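PDB 4YAG: C alpha-dehydrogenase from Sphingobium sp. SYK-6, which binds NADH as a short-chain dehydrogenase/reductase and probably oxidises a Calpha alcohol in the bacterial cleavage of lignin beta-aryl ethers. Local coordinates for residues Met117-Gly122 and Ala163-Leu168; Ala125-Met130 and Gly137-Thr142; Glu170-Ser175 and Ile181-Leu186. All coordinates share one frame; numbering follows the deposited sequence.

Contact 1 (Met117-Gly122 and Ala163-Leu168); sequences MGPING and AAVITL
Pro119 and Ile120 of helix 105-133 face Val165 and Leu168 of helix 156-177, two long helices that flank the Rossmann-type sheet of this short-chain dehydrogenase/reductase and run in roughly the same direction, their local axes 27° apart and 10.5 Å distant at closest approach. One methyl group, Leu168 CD2, makes two of the three side-chain contacts. Leu168 carries its CG anti to the backbone N (chi1 169°), which turns the branch toward helix 105-133, and CD2 reaches both facing residues: it is 3.9 Å from Ile120 CG1 and 4.3 Å from Pro119 CB. The Ile120 and Leu168 side chains cross obliquely, and Ile120 leans in through CG1. One turn earlier on the partner helix, Val165 offers its CG2 to the proline ring, 4.3 Å from Pro119 CG. Proline is tolerated inside a helix when the chain bends slightly, as it does here, since its N has no hydrogen to give the preceding turn; its compact ring then presents a smooth hydrocarbon surface. Pro119 and Val165 also both rest on Asn141 of strand 137-142 beneath, while Leu168 touches Trp108 of the second subunit. With no hydrogen bond between the segments and only aliphatic groups meeting, at fairly generous spacings, the two helices meet here through a modest patch of apolar burial, without directional bonds.

Contact 2 (Ala125-Met130 and Gly137-Thr142); sequences AFTPGM and GHIVNT. With NAI (1,4-dihydronicotinamide adenine dinucleotide), chain C.
Met130 lies over the beginning of strand 137-142 and reaches it with its last atom. From CB, which points toward the strand, the chain leaves with CG anti to the carbonyl carbon (chi1 -63°). CG still lies along its own helix, 3.3 Å from the carbonyl oxygen of Phe126 one turn back. SD comes next, 4.1 Å from Thr127 CG2, also on that helix. There the chain bends (chi3 67°), turning CE down onto the strand backbone, where it sits 3.8 Å from His138 O and 4.3 Å from both Gly137 CA and Ile139 CG1. A flexible, unbranched thioether suits this task of following the main chain closely. Gly137 suits the other side: a beta carbon would lie only about 3.0 Å from Met130 CE, and the backbone angles would press it against the preceding carbonyl as well. Further along, Thr127 CG2 meets Ile139 CD1 at 3.7 Å, the two side chains crossing at about a right angle; Thr127 keeps its hydroxyl off this apolar surface by bonding Ile123 O in its own helix. At the far end of the strand, Thr142 CG2 touches the nicotinamide ribose of NADH, 3.4 Å from O4D, and its OG1 is hydrogen-bonded to Asn91. His138, whose CB points away from the helix, bonds Thr184 through NE2. The helix runs nearly antiparallel to the strand (163°), as expected where helix 105-133 leads through a short turn into it. Met130 also touches Leu88 and Ile181 on the strands flanking 137-142, while Thr127 and Ile139 share Met176 of helix 156-177, which covers the same face of the sheet.

Contact 3 (Glu170-Ser175 and Ile181-Leu186); sequences ETIRDS and IGVTVL
The guanidinium of Arg173 meets strand 181-186 through its edge and a water, and the strand lays nothing against either of its faces. Water 2 sits in the plane of the group, accepting from Arg173 NE at 2.8 Å and donating to Val183 O at 2.7 Å. The arginine reaches it with CG anti to the backbone N (chi1 -171°) and a chain extended as far as NE, which lays CB and CG against Val183 while the guanidinium stays near the surface, a division of labour that suits arginine at a partly exposed place. A second water serves the backbones: water 1 donates to Arg173 O at 2.9 Å and to Ile181 O at 2.7 Å, joining two acceptors that could not bond each other directly. Beside the two waters, Val183 fills in the apolar part of the contact; its CB points toward the helix and its two methyls divide the work. CG1 takes the end of Ile172, 3.9 Å from its CD1, and CG2 packs 3.8 Å from Arg173 CB. A beta-branched valine fits a strand and offers two short arms, one to each helix residue. With an alanine here both methyls go, which would probably leave a gap between helix and strand and set the Ile172 tip and the arginine methylenes free to shift. The pair closes the beta-alpha-beta unit formed by strand 137-142, helix 156-177 and strand 181-187. Val183 also touches Thr169 and Met176 of that helix, Ile172 reaches Ile123 of helix 105-133, and on the outer side Glu170 forms a salt bridge with Arg262 of the second subunit.

Overall arrangement
The three contacts follow one continuous run of the Rossmann-type fold: helix 105-133, strand 137-142, helix 156-177 and strand 181-187. Contact 2 joins the first helix to the strand after it, contact 3 the second helix to its following strand, and contact 1 ties the two helices together, spanning contact 2 along the chain. Their centres lie about 9 to 12 Å apart, contacts 2 and 3 being nearest, in keeping with their strands being neighbours in the parallel sheet. Together they fix two helices over one face of that sheet. Helix 156-177 also carries the NADH-binding Tyr158 and Lys162, and contacts 1 and 3 both touch the second subunit, so this helical layer probably links cofactor pocket and dimer contact.

Contact 1 (Met117-Gly122 and Ala163-Leu168)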
loop_
_atom_site.group_PDB
_atom_site.type_symbol
_atom_site.label_atom_id
_atom_site.label_comp_id
_atom_site.label_asym_id
_atom_site.label_seq_id
_atom_site.Cartn_x
_atom_site.Cartn_y
_atom_site.Cartn_z
ATOM N N MET A 117 -1.291 0.538 8.115
ATOM C CA MET A 117 -0.370 0.636 9.235
ATOM C C MET A 117 -0.859 -0.183 10.444
ATOM O O MET A 117 -0.057 -0.600 11.258
ATOM C CB MET A 117 -0.073 2.094 9.621
ATOM C CG MET A 117 1.110 2.232 10.576
ATOM S SD MET A 117 2.634 1.431 9.971
ATOM C CE MET A 117 2.985 2.455 8.575
ATOM N N GLY A 118 -2.156 -0.429 10.551
ATOM C CA GLY A 118 -2.660 -1.251 11.650
ATOM C C GLY A 118 -1.990 -2.626 11.637
ATOM O O GLY A 118 -1.387 -3.039 12.641
ATOM N N PRO A 119 -2.050 -3.343 10.503
ATOM C CA PRO A 119 -1.376 -4.646 10.437
ATOM C C PRO A 119 0.133 -4.546 10.605
ATOM O O PRO A 119 0.731 -5.388 11.241
ATOM C CB PRO A 119 -1.753 -5.186 9.050
ATOM C CG PRO A 119 -3.078 -4.520 8.757
ATOM C CD PRO A 119 -2.998 -3.155 9.392
ATOM N N ILE A 120 0.761 -3.531 10.023
ATOM C CA ILE A 120 2.185 -3.378 10.207
ATOM C C ILE A 120 2.523 -3.182 11.684
ATOM O O ILE A 120 3.451 -3.819 12.204
ATOM C CB ILE A 120 2.750 -2.214 9.336
ATOM C CG1 ILE A 120 2.638 -2.582 7.854
ATOM C CG2 ILE A 120 4.169 -1.902 9.753
ATOM C CD1 ILE A 120 2.808 -1.410 6.896
ATOM N N ASN A 121 1.748 -2.335 12.378
ATOM C CA ASN A 121 2.005 -2.091 13.807
ATOM C C ASN A 121 1.827 -3.377 14.610
ATOM O O ASN A 121 2.556 -3.656 15.555
ATOM C CB ASN A 121 1.055 -1.023 14.357
ATOM C CG ASN A 121 1.390 0.381 13.885
ATOM O OD1 ASN A 121 2.481 0.642 13.337
ATOM N ND2 ASN A 121 0.468 1.315 14.136
ATOM N N GLY A 122 0.839 -4.167 14.226
ATOM C CA GLY A 122 0.659 -5.468 14.863
ATOM C C GLY A 122 1.858 -6.376 14.686
ATOM O O GLY A 122 2.359 -6.986 15.635
ATOM N N ALA A 163 -4.716 -3.815 -1.166
ATOM C CA ALA A 163 -3.725 -4.441 -2.043
ATOM C C ALA A 163 -2.381 -4.566 -1.342
ATOM O O ALA A 163 -1.688 -5.584 -1.435
ATOM C CB ALA A 163 -3.566 -3.636 -3.314
ATOM N N ALA A 164 -2.006 -3.510 -0.630
ATOM C CA ALA A 164 -0.755 -3.505 0.107
ATOM C C ALA A 164 -0.728 -4.597 1.180
ATOM O O ALA A 164 0.304 -5.205 1.408
ATOM C CB ALA A 164 -0.497 -2.153 0.734
ATOM N N VAL A 165 -1.850 -4.819 1.854
ATOM C CA VAL A 165 -1.893 -5.855 2.877
ATOM C C VAL A 165 -1.676 -7.247 2.293
ATOM O O VAL A 165 -1.041 -8.113 2.908
ATOM C CB VAL A 165 -3.237 -5.787 3.647
ATOM C CG1 VAL A 165 -3.383 -6.984 4.605
ATOM C CG2 VAL A 165 -3.310 -4.494 4.417
ATOM N N ILE A 166 -2.211 -7.487 1.104
ATOM C CA ILE A 166 -1.998 -8.764 0.463
ATOM C C ILE A 166 -0.488 -8.975 0.219
ATOM O O ILE A 166 0.078 -10.002 0.567
ATOM C CB ILE A 166 -2.790 -8.860 -0.857
ATOM C CG1 ILE A 166 -4.302 -8.814 -0.578
ATOM C CG2 ILE A 166 -2.388 -10.116 -1.604
ATOM C CD1 ILE A 166 -5.152 -8.632 -1.836
ATOM N N THR A 167 0.160 -7.979 -0.389
ATOM C CA THR A 167 1.588 -8.080 -0.700
ATOM C C THR A 167 2.422 -8.168 0.579
ATOM O O THR A 167 3.371 -8.935 0.653
ATOM C CB THR A 167 2.009 -6.894 -1.558
ATOM O OG1 THR A 167 1.255 -6.942 -2.777
ATOM C CG2 THR A 167 3.506 -6.923 -1.879
ATOM N N LEU A 168 2.074 -7.360 1.575
ATOM C CA LEU A 168 2.744 -7.416 2.876
ATOM C C LEU A 168 2.775 -8.847 3.383
ATOM O O LEU A 168 3.809 -9.357 3.830
ATOM C CB LEU A 168 2.003 -6.502 3.851
ATOM C CG LEU A 168 2.382 -6.612 5.334
ATOM C CD1 LEU A 168 3.815 -6.115 5.530
ATOM C CD2 LEU A 168 1.412 -5.859 6.205
#

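Contact 2 (Ala125-Met130 and Gly137-Thr142)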
loop_
_atom_site.group_PDB
_atom_site.type_symbol
_atom_site.label_atom_id
_atom_site.label_comp_id
_atom_site.label_asym_id
_atom_site.label_seq_id
_atom_site.Cartn_x
_atom_site.Cartn_y
_atom_site.Cartn_z
ATOM N N ALA A 125 4.853 -4.848 16.740
ATOM C CA ALA A 125 4.694 -4.913 18.193
ATOM C C ALA A 125 4.676 -6.335 18.742
ATOM O O ALA A 125 5.161 -6.556 19.846
ATOM C CB ALA A 125 3.435 -4.183 18.620
ATOM N N PHE A 126 4.116 -7.284 17.989
ATOM C CA PHE A 126 3.888 -8.640 18.505
ATOM C C PHE A 126 4.844 -9.711 18.031
ATOM O O PHE A 126 5.111 -10.664 18.762
ATOM C CB PHE A 126 2.461 -9.099 18.205
ATOM C CG PHE A 126 1.447 -8.446 19.083
ATOM C CD1 PHE A 126 0.957 -7.187 18.779
ATOM C CD2 PHE A 126 1.015 -9.056 20.238
ATOM C CE1 PHE A 126 0.028 -6.541 19.607
ATOM C CE2 PHE A 126 0.101 -8.426 21.052
ATOM C CZ PHE A 126 -0.391 -7.176 20.755
ATOM N N THR A 127 5.358 -9.615 16.818
ATOM C CA THR A 127 6.165 -10.728 16.334
ATOM C C THR A 127 7.507 -10.937 17.038
ATOM O O THR A 127 7.944 -12.071 17.127
ATOM C CB THR A 127 6.323 -10.790 14.777
ATOM O OG1 THR A 127 7.050 -9.652 14.321
ATOM C CG2 THR A 127 4.980 -10.886 14.127
ATOM N N PRO A 128 8.153 -9.874 17.577
ATOM C CA PRO A 128 9.393 -10.170 18.296
ATOM C C PRO A 128 9.170 -11.188 19.418
ATOM O O PRO A 128 9.959 -12.117 19.572
ATOM C CB PRO A 128 9.822 -8.801 18.824
ATOM C CG PRO A 128 9.333 -7.865 17.807
ATOM C CD PRO A 128 8.003 -8.420 17.365
ATOM N N GLY A 129 8.081 -11.036 20.173
ATOM C CA GLY A 129 7.790 -11.941 21.260
ATOM C C GLY A 129 7.398 -13.310 20.761
ATOM O O GLY A 129 7.751 -14.309 21.364
ATOM N N MET A 130 6.681 -13.365 19.646
ATOM C CA MET A 130 6.282 -14.633 19.077
ATOM C C MET A 130 7.506 -15.427 18.642
ATOM O O MET A 130 7.560 -16.639 18.821
ATOM C CB MET A 130 5.320 -14.432 17.908
ATOM C CG MET A 130 3.997 -13.761 18.316
ATOM S SD MET A 130 2.971 -13.215 16.912
ATOM C CE MET A 130 2.525 -14.787 16.186
ATOM N N GLY A 137 3.677 -19.945 15.755
ATOM C CA GLY A 137 2.496 -19.120 15.846
ATOM C C GLY A 137 1.923 -18.921 14.468
ATOM O O GLY A 137 2.296 -19.606 13.515
ATOM N N HIS A 138 0.985 -17.993 14.368
ATOM C CA HIS A 138 0.364 -17.702 13.094
ATOM C C HIS A 138 -0.111 -16.267 13.083
ATOM O O HIS A 138 -0.531 -15.742 14.108
ATOM C CB HIS A 138 -0.820 -18.639 12.824
ATOM C CG HIS A 138 -1.110 -18.812 11.373
ATOM N ND1 HIS A 138 -0.436 -19.721 10.594
ATOM C CD2 HIS A 138 -1.939 -18.137 10.540
ATOM C CE1 HIS A 138 -0.868 -19.630 9.348
ATOM N NE2 HIS A 138 -1.772 -18.678 9.289
ATOM N N ILE A 139 -0.062 -15.648 11.911
ATOM C CA ILE A 139 -0.573 -14.306 11.681
ATOM C C ILE A 139 -1.618 -14.348 10.574
ATOM O O ILE A 139 -1.382 -14.935 9.516
ATOM C CB ILE A 139 0.542 -13.340 11.199
ATOM C CG1 ILE A 139 1.713 -13.367 12.162
ATOM C CG2 ILE A 139 0.016 -11.913 11.008
ATOM C CD1 ILE A 139 2.897 -12.618 11.660
ATOM N N VAL A 140 -2.779 -13.752 10.833
ATOM C CA VAL A 140 -3.797 -13.575 9.820
ATOM C C VAL A 140 -3.989 -12.084 9.638
ATOM O O VAL A 140 -4.254 -11.372 10.603
ATOM C CB VAL A 140 -5.157 -14.185 10.226
ATOM C CG1 VAL A 140 -6.209 -13.953 9.149
ATOM C CG2 VAL A 140 -5.033 -15.675 10.512
ATOM N N ASN A 141 -3.864 -11.602 8.406
ATOM C CA ASN A 141 -4.200 -10.216 8.086
ATOM C C ASN A 141 -5.466 -10.175 7.262
ATOM O O ASN A 141 -5.567 -10.883 6.272
ATOM C CB ASN A 141 -3.059 -9.581 7.256
ATOM C CG ASN A 141 -1.772 -9.472 8.041
ATOM O OD1 ASN A 141 -1.789 -9.235 9.246
ATOM N ND2 ASN A 141 -0.646 -9.692 7.373
ATOM N N THR A 142 -6.417 -9.329 7.636
ATOM C CA THR A 142 -7.629 -9.220 6.835
ATOM C C THR A 142 -7.461 -8.138 5.792
ATOM O O THR A 142 -7.391 -6.957 6.124
ATOM C CB THR A 142 -8.857 -8.894 7.674
ATOM O OG1 THR A 142 -8.968 -9.848 8.745
ATOM C CG2 THR A 142 -10.093 -8.944 6.802
HETATM P PA NAI C . -16.781 -4.318 11.789
HETATM O O1A NAI C . -16.856 -2.818 11.862
HETATM O O2A NAI C . -18.032 -5.087 12.163
HETATM O O5B NAI C . -15.587 -4.847 12.666
HETATM C C5B NAI C . -14.397 -4.116 12.727
HETATM C C4B NAI C . -14.099 -3.802 14.138
HETATM O O4B NAI C . -12.781 -3.165 14.092
HETATM C C3B NAI C . -15.027 -2.897 14.819
HETATM O O3B NAI C . -15.488 -3.431 16.077
HETATM C C2B NAI C . -14.290 -1.657 14.970
HETATM O O2B NAI C . -14.677 -0.884 16.115
HETATM C C1B NAI C . -12.883 -2.055 14.990
HETATM N N9A NAI C . -11.974 -1.005 14.610
HETATM C C8A NAI C . -12.107 -0.084 13.592
HETATM N N7A NAI C . -11.070 0.764 13.597
HETATM C C5A NAI C . -10.218 0.412 14.612
HETATM C C6A NAI C . -9.008 0.889 15.117
HETATM N N6A NAI C . -8.434 2.046 14.572
HETATM N N1A NAI C . -8.419 0.271 16.173
HETATM C C2A NAI C . -9.004 -0.810 16.742
HETATM N N3A NAI C . -10.169 -1.307 16.299
HETATM C C4A NAI C . -10.794 -0.720 15.254
HETATM O O3 NAI C . -16.424 -4.599 10.269
HETATM P PN NAI C . -15.805 -5.901 9.548
HETATM O O1N NAI C . -15.898 -7.154 10.408
HETATM O O2N NAI C . -16.547 -5.997 8.238
HETATM O O5D NAI C . -14.267 -5.493 9.318
HETATM C C5D NAI C . -13.192 -6.402 9.571
HETATM C C4D NAI C . -12.231 -6.368 8.439
HETATM O O4D NAI C . -12.858 -7.035 7.283
HETATM C C3D NAI C . -11.857 -5.023 7.992
HETATM O O3D NAI C . -10.427 -4.969 7.808
HETATM C C2D NAI C . -12.548 -4.826 6.720
HETATM O O2D NAI C . -11.839 -3.905 5.882
HETATM C C1D NAI C . -12.580 -6.152 6.131
HETATM N N1N NAI C . -13.533 -6.472 5.134
HETATM C C2N NAI C . -14.883 -6.563 5.371
HETATM C C3N NAI C . -15.739 -6.914 4.340
HETATM C C7N NAI C . -17.208 -7.022 4.571
HETATM O O7N NAI C . -18.014 -7.193 3.631
HETATM N N7N NAI C . -17.669 -7.014 5.957
HETATM C C4N NAI C . -15.268 -7.186 3.067
HETATM C C5N NAI C . -13.902 -7.144 2.858
HETATM C C6N NAI C . -13.052 -6.804 3.879
#

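Contact 3 (Glu170-Ser175 and Ile181-Leu186)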
loop_
_atom_site.group_PDB
_atom_site.type_symbol
_atom_site.label_atom_id
_atom_site.label_comp_id
_atom_site.label_asym_id
_atom_site.label_seq_id
_atom_site.Cartn_x
_atom_site.Cartn_y
_atom_site.Cartn_z
ATOM N N GLU A 170 2.330 -11.726 1.793
ATOM C CA GLU A 170 3.143 -12.594 0.968
ATOM C C GLU A 170 4.637 -12.429 1.282
ATOM O O GLU A 170 5.402 -13.401 1.398
ATOM C CB GLU A 170 2.937 -12.242 -0.512
ATOM C CG GLU A 170 1.566 -12.528 -1.046
ATOM C CD GLU A 170 1.344 -11.944 -2.449
ATOM O OE1 GLU A 170 2.147 -11.088 -2.886
ATOM O OE2 GLU A 170 0.361 -12.359 -3.108
ATOM N N THR A 171 5.064 -11.186 1.424
ATOM C CA THR A 171 6.484 -10.928 1.572
ATOM C C THR A 171 7.022 -11.339 2.924
ATOM O O THR A 171 8.178 -11.770 3.011
ATOM C CB THR A 171 6.824 -9.447 1.295
ATOM O OG1 THR A 171 6.250 -8.598 2.312
ATOM C CG2 THR A 171 6.333 -9.063 -0.087
ATOM N N ILE A 172 6.225 -11.226 3.983
ATOM C CA ILE A 172 6.735 -11.585 5.306
ATOM C C ILE A 172 6.810 -13.094 5.526
ATOM O O ILE A 172 7.421 -13.531 6.496
ATOM C CB ILE A 172 5.922 -10.959 6.473
ATOM C CG1 ILE A 172 4.510 -11.533 6.526
ATOM C CG2 ILE A 172 5.919 -9.429 6.368
ATOM C CD1 ILE A 172 3.686 -11.021 7.697
ATOM N N ARG A 173 6.218 -13.894 4.638
ATOM C CA ARG A 173 6.079 -15.321 4.885
ATOM C C ARG A 173 7.417 -15.988 5.209
ATOM O O ARG A 173 7.547 -16.751 6.171
ATOM C CB ARG A 173 5.398 -16.027 3.702
ATOM C CG ARG A 173 5.024 -17.472 3.968
ATOM C CD ARG A 173 4.342 -18.094 2.762
ATOM N NE ARG A 173 3.450 -19.155 3.187
ATOM C CZ ARG A 173 2.925 -20.089 2.406
ATOM N NH1 ARG A 173 3.227 -20.147 1.107
ATOM N NH2 ARG A 173 2.115 -20.983 2.953
ATOM N N ASP A 174 8.433 -15.741 4.390
ATOM C CA ASP A 174 9.675 -16.469 4.596
ATOM C C ASP A 174 10.366 -16.059 5.899
ATOM O O ASP A 174 10.972 -16.890 6.572
ATOM C CB ASP A 174 10.631 -16.341 3.401
ATOM C CG ASP A 174 11.182 -14.941 3.232
ATOM O OD1 ASP A 174 10.550 -14.153 2.516
ATOM O OD2 ASP A 174 12.262 -14.632 3.791
ATOM N N SER A 175 10.269 -14.782 6.257
ATOM C CA SER A 175 10.866 -14.340 7.523
ATOM C C SER A 175 10.163 -14.992 8.704
ATOM O O SER A 175 10.810 -15.482 9.646
ATOM C CB SER A 175 10.798 -12.822 7.679
ATOM O OG SER A 175 11.384 -12.436 8.918
ATOM N N ILE A 181 6.385 -19.439 12.339
ATOM C CA ILE A 181 5.184 -18.624 12.343
ATOM C C ILE A 181 4.636 -18.611 10.925
ATOM O O ILE A 181 5.283 -18.118 9.988
ATOM C CB ILE A 181 5.488 -17.196 12.809
ATOM C CG1 ILE A 181 6.018 -17.193 14.252
ATOM C CG2 ILE A 181 4.237 -16.306 12.692
ATOM C CD1 ILE A 181 6.657 -15.874 14.656
ATOM N N GLY A 182 3.438 -19.149 10.750
ATOM C CA GLY A 182 2.766 -19.093 9.463
ATOM C C GLY A 182 1.990 -17.819 9.252
ATOM O O GLY A 182 1.704 -17.100 10.215
ATOM N N VAL A 183 1.670 -17.512 8.002
ATOM C CA VAL A 183 0.877 -16.325 7.691
ATOM C C VAL A 183 -0.234 -16.615 6.696
ATOM O O VAL A 183 -0.126 -17.504 5.857
ATOM C CB VAL A 183 1.738 -15.145 7.163
ATOM C CG1 VAL A 183 2.886 -14.842 8.127
ATOM C CG2 VAL A 183 2.295 -15.425 5.775
ATOM N N THR A 184 -1.315 -15.850 6.831
ATOM C CA THR A 184 -2.488 -15.957 5.971
ATOM C C THR A 184 -3.001 -14.560 5.688
ATOM O O THR A 184 -3.083 -13.738 6.590
ATOM C CB THR A 184 -3.623 -16.717 6.673
ATOM O OG1 THR A 184 -3.198 -18.050 6.986
ATOM C CG2 THR A 184 -4.877 -16.771 5.816
ATOM N N VAL A 185 -3.357 -14.288 4.442
ATOM C CA VAL A 185 -4.139 -13.099 4.138
ATOM C C VAL A 185 -5.550 -13.537 3.770
ATOM O O VAL A 185 -5.756 -14.395 2.893
ATOM C CB VAL A 185 -3.505 -12.193 3.056
ATOM C CG1 VAL A 185 -3.275 -12.933 1.753
ATOM C CG2 VAL A 185 -4.373 -10.963 2.840
ATOM N N LEU A 186 -6.504 -12.978 4.513
ATOM C CA LEU A 186 -7.923 -13.193 4.293
ATOM C C LEU A 186 -8.471 -12.109 3.390
ATOM O O LEU A 186 -8.265 -10.921 3.643
ATOM C CB LEU A 186 -8.615 -13.168 5.658
ATOM C CG LEU A 186 -10.139 -13.150 5.665
ATOM C CD1 LEU A 186 -10.747 -14.365 5.009
ATOM C CD2 LEU A 186 -10.628 -12.996 7.108
HETATM O O HOH W 1 5.222 -17.940 7.318
HETATM O O HOH W 2 1.832 -19.341 5.487
#